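Guanine nucleotide exchange factor SRM1 (Saccharomyces cerevisiae, PDB 3OF7) acts as a guanine nucleotide exchange factor that swaps GDP for GTP on GSP1/GSP2, binds chromatin and controls RNA metabolism and nuclear transport. Local coordinates at residues C33-G37 with T406-G410; L99-S104 with L129-K135; K213-L217 with A227-G231; I315-A319 with K380-A384; S386-V390 with S400-G404. One frame throughout, in Å; residues are numbered along the deposited sequence. Where two conformers were deposited one is given.

Contact 1. Residues C33-G37 with T406-G410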
# COMPACT_ATOMS: atom_id res chain seq x y z
N CYS A 33 14.82 5.09 0.74
CA CYS A 33 14.47 3.90 -0.04
C CYS A 33 15.44 2.78 0.29
O CYS A 33 16.63 3.02 0.55
CB CYS A 33 14.54 4.21 -1.54
SG CYS A 33 13.42 5.51 -2.11
N TRP A 34 14.93 1.55 0.29
CA TRP A 34 15.78 0.38 0.55
C TRP A 34 15.14 -0.92 0.07
O TRP A 34 13.94 -0.94 -0.23
CB TRP A 34 16.15 0.30 2.04
CG TRP A 34 15.00 -0.03 2.97
CD1 TRP A 34 14.67 -1.27 3.46
CD2 TRP A 34 14.06 0.89 3.55
NE1 TRP A 34 13.58 -1.17 4.30
CE2 TRP A 34 13.19 0.14 4.38
CE3 TRP A 34 13.87 2.28 3.45
CZ2 TRP A 34 12.14 0.72 5.09
CZ3 TRP A 34 12.82 2.86 4.17
CH2 TRP A 34 11.97 2.08 4.98
N GLY A 35 15.95 -1.98 -0.01
CA GLY A 35 15.52 -3.29 -0.50
C GLY A 35 16.17 -3.59 -1.84
O GLY A 35 17.34 -3.24 -2.06
N THR A 36 15.42 -4.21 -2.74
CA THR A 36 15.94 -4.61 -4.05
C THR A 36 15.28 -3.80 -5.17
O THR A 36 14.06 -3.64 -5.20
CB THR A 36 15.80 -6.15 -4.26
OG1 THR A 36 16.58 -6.81 -3.26
CG2 THR A 36 16.30 -6.59 -5.65
N GLY A 37 16.12 -3.29 -6.07
CA GLY A 37 15.65 -2.42 -7.15
C GLY A 37 16.13 -2.89 -8.51
O GLY A 37 16.55 -2.07 -9.33
N THR A 406 15.18 -10.14 0.11
CA THR A 406 15.38 -8.98 -0.75
C THR A 406 15.77 -7.72 0.03
O THR A 406 15.90 -6.64 -0.55
CB THR A 406 14.15 -8.70 -1.64
OG1 THR A 406 12.97 -8.77 -0.84
CG2 THR A 406 14.07 -9.73 -2.78
N TYR A 407 15.95 -7.88 1.35
CA TYR A 407 16.39 -6.80 2.26
C TYR A 407 15.38 -5.66 2.37
O TYR A 407 15.72 -4.55 2.77
CB TYR A 407 17.78 -6.24 1.86
CG TYR A 407 18.80 -7.32 1.58
CD1 TYR A 407 19.44 -7.99 2.62
CD2 TYR A 407 19.11 -7.68 0.26
CE1 TYR A 407 20.36 -9.00 2.37
CE2 TYR A 407 20.04 -8.69 -0.00
CZ TYR A 407 20.66 -9.34 1.06
OH TYR A 407 21.58 -10.33 0.81
N ALA A 408 14.13 -5.96 2.02
CA ALA A 408 13.05 -4.97 2.06
C ALA A 408 12.72 -4.54 3.49
O ALA A 408 12.08 -3.50 3.71
CB ALA A 408 11.81 -5.53 1.36
N VAL A 409 13.13 -5.34 4.47
CA VAL A 409 12.94 -5.01 5.87
C VAL A 409 13.97 -3.97 6.37
O VAL A 409 13.76 -3.34 7.41
CB VAL A 409 12.91 -6.26 6.80
CG1 VAL A 409 11.73 -7.16 6.45
CG2 VAL A 409 14.23 -7.05 6.72
N GLY A 410 15.05 -3.79 5.61
CA GLY A 410 16.09 -2.79 5.93
C GLY A 410 16.80 -3.06 7.25
O GLY A 410 17.11 -2.13 8.02

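Contact 2. Residues L99-S104 with L129-K135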
# COMPACT_ATOMS: atom_id res chain seq x y z
N LEU A 99 4.89 4.65 -15.19
CA LEU A 99 5.52 5.90 -14.74
C LEU A 99 4.83 7.15 -15.29
O LEU A 99 5.03 8.25 -14.77
CB LEU A 99 7.02 5.93 -15.05
CG LEU A 99 7.90 4.77 -14.56
CD1 LEU A 99 9.37 5.13 -14.77
CD2 LEU A 99 7.62 4.45 -13.08
N GLY A 100 4.04 6.97 -16.35
CA GLY A 100 3.28 8.06 -16.96
C GLY A 100 4.14 9.15 -17.58
O GLY A 100 3.72 10.31 -17.66
N ARG A 101 5.34 8.78 -18.01
CA ARG A 101 6.30 9.72 -18.59
C ARG A 101 7.27 9.00 -19.52
O ARG A 101 7.50 7.80 -19.39
CB ARG A 101 7.05 10.49 -17.50
CG ARG A 101 7.88 9.63 -16.55
CD ARG A 101 8.53 10.47 -15.45
NE ARG A 101 9.29 9.66 -14.50
CZ ARG A 101 10.55 9.28 -14.67
NH1 ARG A 101 11.23 9.63 -15.76
NH2 ARG A 101 11.15 8.55 -13.74
N ASP A 102 7.82 9.75 -20.47
CA ASP A 102 8.73 9.19 -21.48
C ASP A 102 10.08 8.82 -20.87
O ASP A 102 10.79 9.68 -20.34
CB ASP A 102 8.91 10.20 -22.63
CG ASP A 102 9.66 9.61 -23.82
OD1 ASP A 102 9.96 10.39 -24.75
OD2 ASP A 102 9.94 8.39 -23.83
N THR A 103 10.42 7.53 -20.93
CA THR A 103 11.72 7.04 -20.44
C THR A 103 12.51 6.33 -21.55
O THR A 103 13.44 5.57 -21.26
CB THR A 103 11.58 6.10 -19.21
OG1 THR A 103 10.72 5.00 -19.52
CG2 THR A 103 11.03 6.85 -18.00
N SER A 104 12.13 6.57 -22.80
CA SER A 104 12.75 5.89 -23.94
C SER A 104 14.13 6.46 -24.28
O SER A 104 14.54 7.48 -23.72
CB SER A 104 11.84 5.95 -25.18
OG SER A 104 11.58 7.29 -25.56
N LEU A 129 16.64 6.88 -16.84
CA LEU A 129 15.39 7.61 -16.71
C LEU A 129 14.40 6.93 -15.75
O LEU A 129 13.74 7.61 -14.97
CB LEU A 129 14.78 7.87 -18.09
CG LEU A 129 15.59 8.83 -18.99
CD1 LEU A 129 15.06 8.83 -20.41
CD2 LEU A 129 15.63 10.24 -18.41
N GLU A 130 14.33 5.60 -15.80
CA GLU A 130 13.40 4.83 -14.96
C GLU A 130 13.85 4.78 -13.50
O GLU A 130 13.02 4.83 -12.59
CB GLU A 130 13.23 3.41 -15.48
CG GLU A 130 12.42 3.30 -16.76
CD GLU A 130 12.45 1.89 -17.35
OE1 GLU A 130 11.72 1.01 -16.84
OE2 GLU A 130 13.19 1.68 -18.33
N SER A 131 15.15 4.66 -13.29
CA SER A 131 15.71 4.56 -11.94
C SER A 131 15.92 5.93 -11.27
O SER A 131 16.29 5.99 -10.09
CB SER A 131 17.01 3.75 -11.94
OG SER A 131 18.02 4.38 -12.71
N THR A 132 15.69 7.00 -12.01
CA THR A 132 15.84 8.35 -11.46
C THR A 132 14.46 9.01 -11.34
O THR A 132 13.78 9.20 -12.35
CB THR A 132 16.80 9.23 -12.29
OG1 THR A 132 18.07 8.58 -12.41
CG2 THR A 132 16.99 10.61 -11.64
N PRO A 133 14.05 9.33 -10.10
CA PRO A 133 12.79 10.01 -9.87
C PRO A 133 12.74 11.30 -10.67
O PRO A 133 13.71 12.06 -10.67
CB PRO A 133 12.82 10.33 -8.37
CG PRO A 133 13.63 9.24 -7.80
CD PRO A 133 14.71 9.00 -8.82
N ALA A 134 11.62 11.53 -11.35
CA ALA A 134 11.43 12.76 -12.12
C ALA A 134 9.95 13.07 -12.22
O ALA A 134 9.10 12.19 -12.02
CB ALA A 134 12.05 12.61 -13.53
N LYS A 135 9.63 14.33 -12.54
CA LYS A 135 8.25 14.78 -12.60
C LYS A 135 7.57 14.38 -13.89
O LYS A 135 8.17 14.47 -14.97
CB LYS A 135 8.16 16.30 -12.43
CG LYS A 135 8.40 16.78 -11.00
CD LYS A 135 8.36 18.30 -10.88
CE LYS A 135 9.67 18.94 -11.32
NZ LYS A 135 9.64 20.44 -11.21
O HOH W 1 12.11 2.88 -20.45

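Contact 3. Residues K213-L217 with A227-G231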
# COMPACT_ATOMS: atom_id res chain seq x y z
N LYS A 213 -2.83 -5.49 -6.50
CA LYS A 213 -1.78 -5.91 -7.42
C LYS A 213 -2.15 -5.56 -8.86
O LYS A 213 -1.38 -4.92 -9.57
CB LYS A 213 -1.52 -7.41 -7.30
CG LYS A 213 -0.51 -7.96 -8.31
CD LYS A 213 -0.49 -9.49 -8.27
CE LYS A 213 0.52 -10.04 -9.27
NZ LYS A 213 1.93 -9.84 -8.83
N ASP A 214 -3.33 -5.99 -9.30
CA ASP A 214 -3.81 -5.69 -10.65
C ASP A 214 -5.29 -5.31 -10.67
O ASP A 214 -6.04 -5.65 -11.59
CB ASP A 214 -3.50 -6.85 -11.61
CG ASP A 214 -2.06 -6.84 -12.10
OD1 ASP A 214 -1.63 -5.84 -12.72
OD2 ASP A 214 -1.35 -7.85 -11.88
N HIS A 215 -5.69 -4.59 -9.62
CA HIS A 215 -7.00 -3.99 -9.53
C HIS A 215 -6.87 -2.78 -8.62
O HIS A 215 -5.90 -2.66 -7.86
CB HIS A 215 -8.01 -4.96 -8.91
CG HIS A 215 -7.77 -5.21 -7.46
ND1 HIS A 215 -8.40 -4.51 -6.46
CD2 HIS A 215 -6.92 -6.07 -6.84
CE1 HIS A 215 -7.97 -4.93 -5.28
NE2 HIS A 215 -7.07 -5.88 -5.49
N ILE A 216 -7.85 -1.90 -8.68
CA ILE A 216 -7.91 -0.75 -7.79
C ILE A 216 -9.36 -0.56 -7.34
O ILE A 216 -10.30 -0.79 -8.12
CB ILE A 216 -7.28 0.52 -8.45
CG1 ILE A 216 -7.32 1.73 -7.51
CG2 ILE A 216 -7.93 0.81 -9.82
CD1 ILE A 216 -6.50 2.93 -8.01
N LEU A 217 -9.54 -0.17 -6.08
CA LEU A 217 -10.84 0.15 -5.52
C LEU A 217 -10.98 1.66 -5.37
O LEU A 217 -9.98 2.35 -5.17
CB LEU A 217 -11.01 -0.50 -4.15
CG LEU A 217 -10.82 -2.02 -4.00
CD1 LEU A 217 -11.06 -2.39 -2.58
CD2 LEU A 217 -11.79 -2.77 -4.91
N ALA A 227 -14.81 -1.12 -8.20
CA ALA A 227 -13.59 -1.89 -8.45
C ALA A 227 -13.30 -1.90 -9.95
O ALA A 227 -14.22 -1.82 -10.78
CB ALA A 227 -13.73 -3.29 -7.89
N TRP A 228 -12.01 -1.98 -10.28
CA TRP A 228 -11.54 -1.91 -11.66
C TRP A 228 -10.24 -2.72 -11.80
O TRP A 228 -9.30 -2.54 -11.02
CB TRP A 228 -11.30 -0.44 -12.03
CG TRP A 228 -10.79 -0.12 -13.42
CD1 TRP A 228 -10.99 -0.82 -14.59
CD2 TRP A 228 -10.04 1.05 -13.79
NE1 TRP A 228 -10.38 -0.17 -15.65
CE2 TRP A 228 -9.80 0.98 -15.19
CE3 TRP A 228 -9.54 2.15 -13.07
CZ2 TRP A 228 -9.07 1.96 -15.87
CZ3 TRP A 228 -8.82 3.12 -13.76
CH2 TRP A 228 -8.59 3.02 -15.14
N GLY A 229 -10.20 -3.60 -12.81
CA GLY A 229 -8.97 -4.32 -13.15
C GLY A 229 -9.19 -5.82 -13.28
O GLY A 229 -10.30 -6.26 -13.64
N ASN A 230 -8.15 -6.59 -13.01
CA ASN A 230 -8.27 -8.05 -13.03
C ASN A 230 -9.24 -8.55 -11.96
O ASN A 230 -9.35 -7.95 -10.90
CB ASN A 230 -6.90 -8.71 -12.87
CG ASN A 230 -6.92 -10.20 -13.19
OD1 ASN A 230 -7.61 -10.63 -14.12
ND2 ASN A 230 -6.17 -11.00 -12.43
N GLY A 231 -9.95 -9.64 -12.26
CA GLY A 231 -10.97 -10.15 -11.36
C GLY A 231 -10.92 -11.65 -11.11
O GLY A 231 -11.87 -12.22 -10.59

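Contact 4. Residues I315-A319 with K380-A384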
# COMPACT_ATOMS: atom_id res chain seq x y z
N ILE A 315 -11.13 0.80 14.23
CA ILE A 315 -10.17 0.67 13.13
C ILE A 315 -9.62 2.03 12.69
O ILE A 315 -10.38 2.95 12.40
CB ILE A 315 -10.79 -0.05 11.89
CG1 ILE A 315 -11.49 -1.37 12.27
CG2 ILE A 315 -9.74 -0.23 10.77
CD1 ILE A 315 -10.65 -2.39 13.04
N ARG A 316 -8.30 2.14 12.66
CA ARG A 316 -7.64 3.34 12.16
C ARG A 316 -7.25 3.16 10.69
O ARG A 316 -7.59 3.99 9.84
CB ARG A 316 -6.42 3.65 13.02
CG ARG A 316 -5.59 4.86 12.60
CD ARG A 316 -4.65 5.16 13.74
NE ARG A 316 -3.52 6.03 13.40
CZ ARG A 316 -3.58 7.36 13.39
NH1 ARG A 316 -4.72 7.99 13.64
NH2 ARG A 316 -2.49 8.06 13.10
N SER A 317 -6.56 2.07 10.39
CA SER A 317 -6.12 1.81 9.02
C SER A 317 -5.76 0.34 8.84
O SER A 317 -5.62 -0.40 9.81
CB SER A 317 -4.90 2.68 8.67
OG SER A 317 -3.82 2.40 9.53
N ILE A 318 -5.63 -0.05 7.58
CA ILE A 318 -5.30 -1.42 7.24
C ILE A 318 -4.23 -1.40 6.16
O ILE A 318 -4.25 -0.55 5.28
CB ILE A 318 -6.56 -2.16 6.71
CG1 ILE A 318 -7.67 -2.20 7.77
CG2 ILE A 318 -6.20 -3.58 6.26
CD1 ILE A 318 -9.03 -2.48 7.17
N ALA A 319 -3.28 -2.33 6.24
CA ALA A 319 -2.34 -2.55 5.16
C ALA A 319 -2.33 -4.04 4.88
O ALA A 319 -2.44 -4.84 5.81
CB ALA A 319 -0.95 -2.07 5.54
N LYS A 380 1.35 3.98 14.89
CA LYS A 380 0.48 5.02 14.35
C LYS A 380 0.17 4.85 12.85
O LYS A 380 -0.82 5.39 12.37
CB LYS A 380 1.00 6.43 14.68
CG LYS A 380 2.40 6.75 14.15
CD LYS A 380 2.75 8.21 14.45
CE LYS A 380 4.07 8.61 13.82
NZ LYS A 380 4.28 10.11 13.85
N SER A 381 1.02 4.12 12.12
CA SER A 381 0.74 3.77 10.72
C SER A 381 1.43 2.46 10.36
O SER A 381 2.36 2.03 11.04
CB SER A 381 1.17 4.88 9.75
OG SER A 381 2.59 4.99 9.68
N VAL A 382 0.97 1.83 9.29
CA VAL A 382 1.50 0.53 8.87
C VAL A 382 1.46 0.45 7.34
O VAL A 382 0.59 1.05 6.71
CB VAL A 382 0.71 -0.63 9.56
CG1 VAL A 382 -0.77 -0.62 9.17
CG2 VAL A 382 1.35 -1.99 9.30
N ALA A 383 2.41 -0.29 6.77
CA ALA A 383 2.43 -0.55 5.34
C ALA A 383 2.87 -1.99 5.12
O ALA A 383 3.58 -2.56 5.95
CB ALA A 383 3.37 0.40 4.63
N ALA A 384 2.45 -2.57 4.01
CA ALA A 384 2.77 -3.96 3.69
C ALA A 384 3.12 -4.07 2.22
O ALA A 384 2.44 -3.47 1.37
CB ALA A 384 1.59 -4.86 4.02
O HOH W 2 -1.50 3.00 8.12
O HOH W 3 -2.48 1.80 5.72

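Contact 5. Residues S386-V390 with S400-G404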
# COMPACT_ATOMS: atom_id res chain seq x y z
N SER A 386 4.73 -7.31 -0.63
CA SER A 386 4.25 -8.66 -0.96
C SER A 386 4.33 -9.61 0.23
O SER A 386 3.34 -10.29 0.57
CB SER A 386 4.97 -9.23 -2.18
OG SER A 386 4.63 -8.49 -3.34
N HIS A 387 5.50 -9.66 0.87
CA HIS A 387 5.75 -10.56 2.01
C HIS A 387 6.54 -9.92 3.15
O HIS A 387 7.15 -10.62 3.96
CB HIS A 387 6.41 -11.86 1.52
CG HIS A 387 5.53 -12.64 0.60
ND1 HIS A 387 4.60 -13.55 1.06
CD2 HIS A 387 5.36 -12.56 -0.74
CE1 HIS A 387 3.91 -14.02 0.04
NE2 HIS A 387 4.35 -13.43 -1.07
N HIS A 388 6.51 -8.59 3.22
CA HIS A 388 7.13 -7.87 4.33
C HIS A 388 6.22 -6.72 4.74
O HIS A 388 5.25 -6.40 4.05
CB HIS A 388 8.53 -7.36 3.94
CG HIS A 388 8.51 -6.30 2.89
ND1 HIS A 388 8.73 -4.96 3.18
CD2 HIS A 388 8.29 -6.36 1.56
CE1 HIS A 388 8.66 -4.26 2.07
NE2 HIS A 388 8.39 -5.08 1.07
N SER A 389 6.52 -6.13 5.89
CA SER A 389 5.74 -5.02 6.40
C SER A 389 6.66 -4.04 7.11
O SER A 389 7.77 -4.39 7.52
CB SER A 389 4.67 -5.50 7.38
OG SER A 389 3.94 -6.60 6.85
N VAL A 390 6.18 -2.81 7.24
CA VAL A 390 6.85 -1.77 7.99
C VAL A 390 5.77 -1.01 8.76
O VAL A 390 4.78 -0.58 8.17
CB VAL A 390 7.64 -0.79 7.08
CG1 VAL A 390 8.35 0.30 7.91
CG2 VAL A 390 8.65 -1.53 6.20
N SER A 400 10.14 -3.28 11.20
CA SER A 400 9.87 -4.11 10.03
C SER A 400 9.97 -5.59 10.36
O SER A 400 10.57 -5.99 11.37
CB SER A 400 10.85 -3.76 8.90
OG SER A 400 12.19 -4.00 9.32
N TRP A 401 9.37 -6.41 9.50
CA TRP A 401 9.41 -7.86 9.65
C TRP A 401 8.93 -8.54 8.38
O TRP A 401 8.39 -7.88 7.47
CB TRP A 401 8.57 -8.32 10.85
CG TRP A 401 7.06 -8.13 10.71
CD1 TRP A 401 6.14 -9.08 10.40
CD2 TRP A 401 6.33 -6.91 10.92
NE1 TRP A 401 4.87 -8.55 10.40
CE2 TRP A 401 4.96 -7.21 10.71
CE3 TRP A 401 6.69 -5.60 11.25
CZ2 TRP A 401 3.95 -6.25 10.83
CZ3 TRP A 401 5.68 -4.63 11.37
CH2 TRP A 401 4.32 -4.97 11.17
N GLY A 402 9.14 -9.85 8.31
CA GLY A 402 8.71 -10.63 7.18
C GLY A 402 9.86 -11.17 6.35
O GLY A 402 10.95 -11.41 6.88
N PHE A 403 9.60 -11.37 5.07
CA PHE A 403 10.55 -11.95 4.13
C PHE A 403 11.83 -11.11 4.06
O PHE A 403 11.77 -9.90 3.85
CB PHE A 403 9.89 -12.04 2.76
CG PHE A 403 10.69 -12.79 1.73
CD1 PHE A 403 10.93 -12.23 0.48
CD2 PHE A 403 11.17 -14.07 2.00
CE1 PHE A 403 11.65 -12.94 -0.49
CE2 PHE A 403 11.88 -14.79 1.03
CZ PHE A 403 12.13 -14.22 -0.21
N GLY A 404 12.98 -11.76 4.25
CA GLY A 404 14.25 -11.05 4.37
C GLY A 404 15.18 -11.09 3.18
O GLY A 404 16.12 -10.30 3.11
O HOH W 4 5.41 -8.89 7.03

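Contact 1. Residues C33-G37 with T406-G410
The chain turns a corner at G35, whose CA lies 3.9 Å from A408 CA, and the loop 406-410 fits against this bend with a type I turn running from Y407 to G410, closed by its own G410 N to Y407 O hydrogen bond. Lacking a side chain, G35 lets the backbones meet directly: G35 CA sends a C-H toward Y407 O at 3.5 Å. On one flank of the bend lies W34, whose CG is set between its own backbone N and carbonyl carbon (chi1 69°), a torsion that swings the pyrrole end of the indole over to the turn. W34 NE1 gives A408 O a weak, strongly bent hydrogen bond of 2.8 Å. Next to it, W34 CD1 presses on G410 CA at 3.2 Å, and Y407 O lies at the ring edge, close to the indole plane. Strand 30-34, of the first RCC1 repeat, pairs with strand 443-450 to close the seven-bladed beta-propeller; the contact lies beside that closure, where a loop of the preceding blade packs on the strand that completes the mixed blade. S444 of strand 443-450 also hydrogen-bonds A408 O through its hydroxyl, giving the carbonyl a second partner. On the other flank, T36 points its CB at the loop and places OG1 beside its backbone N. T36 OG1 donates to T406 O at 2.8 Å, arriving well to one side of the C=O direction and 24° from the carbonyl plane. The T36 and T406 side chains cross at about a right angle, with T36 OG1 3.5 Å from T406 CB.

Contact 2. Residues L99-S104 with L129-K135
R101 lodges CG between its backbone N and carbonyl carbon (chi1 61°) and then runs extended to NE, which delivers its guanidinium to the short, weakly bonded helix at L129. R101 NH2 donates to L129 O at 3.0 Å on a fairly straight path (155°), with the oxygen close to the guanidinium plane, while NH1 adds a weak bond to the same oxygen. A134 CB covers one face of the R101 guanidinium, 3.8 Å above its centre. S90 O is a further acceptor for NH2, so the buried charge is held by backbone carbonyls. Farther along, T103 CB packs against L129 CB at 3.8 Å, the two side chains sliding past each other in opposite directions. E130 crosses T103 at about a right angle, E130 CG lying 3.7 Å from T103 OG1. A water bridges the two: it accepts from T103 OG1 and donates to T103 O and to E130 OE2 at 2.7 Å. N94 binds both T103 OG1 and E130 OE1. On the exposed side, D102 OD2 accepts from S104 N at 3.0 Å, an Asx turn. The contact brings together the two ends of the long connection, partly unmodelled, between strands 88-92 and 134-135, the third and fourth strands of a four-stranded propeller blade.

Contact 3. Residues K213-L217 with A227-G231
W228 and I216 lie side by side on one face of the antiparallel hairpin and point the same way. From W228 CB, 4.1 Å from I216 O, the side chain sets CG anti to its backbone N (chi1 179°), and the indole leans out beside the isoleucine. W228 CE3, on the six-membered ring, meets I216 CG2 at 3.9 Å, at an oblique angle to the ring. Farther out, the indole makes edge-to-face contacts with F175 and F184, and NE1 reaches L249 O in a weak hydrogen bond. I216 also touches M159 and C161 of strand 159-164. These residues come from the two middle strands, 215-220 and 225-229, of a four-stranded propeller blade, and the hairpin joins the third RCC1 repeat to the fourth: sequence repeat and blade are out of step. I216 and W228 form a hydrogen-bonded pair, with I216 N to W228 O at 2.8 Å and W228 N to I216 O at 3.0 Å, each donor nearly in line with the carbonyl. On the opposite face L217 CD2 rests on A227 CB at 3.6 Å. Where the strands part, N230 N donates to D214 O at 2.7 Å. Between these bonds G229, with no CB to collide with D214 O and H215 CA, lets its CA come 4.1 Å from H215 CA. D214 OD1 accepts from R176 N, and N230 ND2 binds Q232 OE1.

Contact 4. Residues I315-A319 with K380-A384
R316 grips the carbonyl of K380 side-on, with two nitrogens on one oxygen. R316 NE donates to K380 O at 3.0 Å along a fairly straight path (158°), and R316 NH2 adds a more bent bond of 3.2 Å. The oxygen lies close to the guanidinium plane, and the two donors reach it from opposite faces of the carbonyl plane. The remaining nitrogen, NH1, has a weak bond to Q330. R316 and S317 both face L328 in a classic beta bulge, and both direct CB toward strand 379-384. S317 OG does not touch the neighbouring backbone: a water 2.8 Å from S317 OG fills the gap and accepts from V382 N at 3.0 Å. A second water donates to I318 O at 3.0 Å and, more weakly, to V382 O, while I318 N is satisfied by the hydroxyl of Y261. Beyond the waters the polar contacts give way to apolar ones. A319 CB sits 3.9 Å from V382 CG1 and 4.1 Å from A384 CB. The two segments run nearly parallel, 15° apart, as the innermost strands of adjacent propeller blades. No direct backbone hydrogen bond joins them. These two innermost strands thus meet through one arginine, bridging waters and small apolar side chains; for K380 O, V382 N, I318 O and, weakly, V382 O, the arginine and the waters take the place of strand pairing.

Contact 5. Residues S386-V390 with S400-G404
S389 lays its CB over one face of the W401 indole, 3.8 Å from the centroid of the six-membered ring and 17° off the ring normal, a CH-pi contact. W401 reaches this position because its CG stands between its backbone N and carbonyl carbon (chi1 67°), which folds the ring back across the neighbouring strand. S389 OG is turned beside its own backbone N and donates to a water at 2.7 Å; that water in turn donates to W401 O. Beneath the ring, the backbones of S389 and W401 form a hydrogen-bonded antiparallel pair, with S389 N to W401 O at 3.0 Å and W401 N to S389 O at 3.2 Å. At the open end of the hairpin F403 N donates almost straight to H387 O at 2.8 Å, and the CB atoms of H387 and F403 touch at 3.7 Å. Between these bonds G402, having no CB, which would run into H387 O and H388 CA, can bring its CA 4.3 Å from H388 CA. On the face away from the indole, V390 CG2 meets S400 CB. The next shell fixes the polar ends. H387 is held at both ring nitrogens, ND1 by E344 and NE2 by E322; H388 NE2 donates to G440 O; and S400 OG is bonded to V409 O. W401 NE1 has a weak bond to E344 O. The hairpin supplies the two middle strands of its blade, flanked by strands 379-384 and 421-423, with strand 324-329 of the adjoining blade against S389 and W401 and strand 432-439 of the other neighbour against H388 and V390.

Contacts 3 and 5 are buried hairpins of middle strands in two blades, alike in backbone down to a positive-phi glycine where the strands part, but W228 lies beside I216 while W401 lays its face over S389. Contact 5 shares a sheet with contact 4, joined by A383 N to V390 O, and touches contact 1 through V409 and A408. Contact 4 differs in lying between blades near the axis, where water replaces backbone pairing. Contact 1, also buried, ties the first repeat to the last through a loop. Contact 2 is the outlying, partly buried one, about 29 Å from contact 4 between centres; both arginines hold backbone carbonyls, R101 buried and R316 exposed.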